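Cellulosomal scaffoldin adaptor protein B (Acetivibrio cellulolyticus, PDB 3FNK) probably helps assemble the cellulosome as an adaptor scaffoldin, this piece being its second type II cohesin, a dockerin-binding module. Local coordinates at residues E141-P144 with T150-F153. Numbering follows the deposited sequence.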
loop_
_atom_site.group_PDB
_atom_site.type_symbol
_atom_site.label_atom_id
_atom_site.label_comp_id
_atom_site.label_asym_id
_atom_site.label_seq_id
_atom_site.Cartn_x
_atom_site.Cartn_y
_atom_site.Cartn_z
ATOM N N GLU A 141 1.970 -6.311 15.526
ATOM C CA GLU A 141 2.642 -7.293 16.347
ATOM C C GLU A 141 3.279 -8.316 15.396
ATOM O O GLU A 141 4.357 -8.844 15.653
ATOM C CB GLU A 141 1.647 -7.941 17.325
ATOM C CG GLU A 141 2.307 -8.373 18.667
ATOM C CD GLU A 141 1.365 -8.294 19.891
ATOM O OE1 GLU A 141 0.270 -8.904 19.859
ATOM O OE2 GLU A 141 1.725 -7.630 20.897
ATOM N N THR A 142 2.638 -8.526 14.254
ATOM C CA THR A 142 3.118 -9.502 13.276
ATOM C C THR A 142 4.283 -9.009 12.359
ATOM O O THR A 142 4.876 -9.830 11.623
ATOM C CB THR A 142 1.934 -10.079 12.437
ATOM O OG1 THR A 142 1.822 -9.360 11.210
ATOM C CG2 THR A 142 0.597 -9.996 13.221
ATOM N N MET A 143 4.610 -7.704 12.392
ATOM C CA MET A 143 5.759 -7.171 11.629
ATOM C C MET A 143 6.939 -6.706 12.554
ATOM O O MET A 143 7.288 -5.526 12.582
ATOM C CB MET A 143 5.302 -6.066 10.628
ATOM C CG MET A 143 4.424 -6.560 9.428
ATOM S SD MET A 143 3.676 -5.322 8.273
ATOM C CE MET A 143 5.101 -4.866 7.276
ATOM N N PRO A 144 7.568 -7.647 13.300
ATOM C CA PRO A 144 8.653 -7.293 14.243
ATOM C C PRO A 144 9.673 -6.391 13.582
ATOM O O PRO A 144 10.216 -5.462 14.223
ATOM C CB PRO A 144 9.327 -8.634 14.546
ATOM C CG PRO A 144 8.277 -9.663 14.277
ATOM C CD PRO A 144 7.425 -9.113 13.161
ATOM N N THR A 150 5.809 -1.141 7.323
ATOM C CA THR A 150 6.246 -1.457 5.955
ATOM C C THR A 150 7.472 -2.368 5.963
ATOM O O THR A 150 8.410 -2.203 6.762
ATOM C CB THR A 150 6.589 -0.189 5.069
ATOM O OG1 THR A 150 7.834 0.383 5.490
ATOM C CG2 THR A 150 5.478 0.872 5.081
ATOM N N THR A 151 7.490 -3.300 5.002
ATOM C CA THR A 151 8.694 -4.099 4.729
ATOM C C THR A 151 8.853 -4.179 3.225
ATOM O O THR A 151 7.917 -4.525 2.508
ATOM C CB THR A 151 8.555 -5.508 5.317
ATOM O OG1 THR A 151 8.588 -5.436 6.739
ATOM C CG2 THR A 151 9.684 -6.426 4.839
ATOM N N LEU A 152 10.033 -3.824 2.743
ATOM C CA LEU A 152 10.312 -3.806 1.317
ATOM C C LEU A 152 11.504 -4.724 1.117
ATOM O O LEU A 152 12.386 -4.766 1.972
ATOM C CB LEU A 152 10.662 -2.384 0.826
ATOM C CG LEU A 152 9.742 -1.186 1.161
ATOM C CD1 LEU A 152 10.235 0.105 0.440
ATOM C CD2 LEU A 152 8.279 -1.436 0.799
ATOM N N PHE A 153 11.515 -5.448 -0.008
ATOM C CA PHE A 153 12.602 -6.380 -0.335
ATOM C C PHE A 153 13.278 -6.005 -1.623
ATOM O O PHE A 153 12.652 -5.418 -2.488
ATOM C CB PHE A 153 12.043 -7.794 -0.540
ATOM C CG PHE A 153 11.457 -8.379 0.701
ATOM C CD1 PHE A 153 10.084 -8.352 0.922
ATOM C CD2 PHE A 153 12.287 -8.927 1.663
ATOM C CE1 PHE A 153 9.542 -8.913 2.095
ATOM C CE2 PHE A 153 11.741 -9.468 2.848
ATOM C CZ PHE A 153 10.374 -9.446 3.044
#
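M143 reaches the strand 150-153 with a single atom, the methyl CE at the end of its side chain, which settles against the backbone where T150 passes into T151. M143 CE is 3.7 Å from T150 C, and M143 CE is likewise 3.7 Å from T151 N; the methyl lies over the face of the T150-T151 peptide, displaced to the side away from the carbonyl oxygen. On the side-chain side of T151, M143 CE meets T151 OG1 at 3.6 Å and T151 CB at 4.0 Å. This is van der Waals packing of a methyl against a hydroxyl and a peptide, with 96 Å² buried in all.

The backbones stay well apart, M143 CA and T150 CA being 8.1 Å from each other, and the M143 side chain spans the gap. It runs out extended through chi2 (174°) and then bends at the CG-SD bond (chi3 77°), which swings CE towards the strand. T151 comes the other way, its CB directed at the loop, and the two side chains lie alongside one another. With chi1 at -69°, T151 OG1 sits anti to its carbonyl carbon and beside the backbone N, and CE touches both. T150 contributes backbone alone; its CB points away, and its OG1 is hydrogen-bonded to I147 O and Y164 OH.

Within the beta-sandwich fold of the cohesin, M143 joins the loop between strands 136-137 and 150-154 to the first residues of the latter by packing alone. M143 also packs on Q43 and N45 of strand 39-47, the antiparallel neighbour to which T151 is joined by backbone hydrogen bonding at Q43.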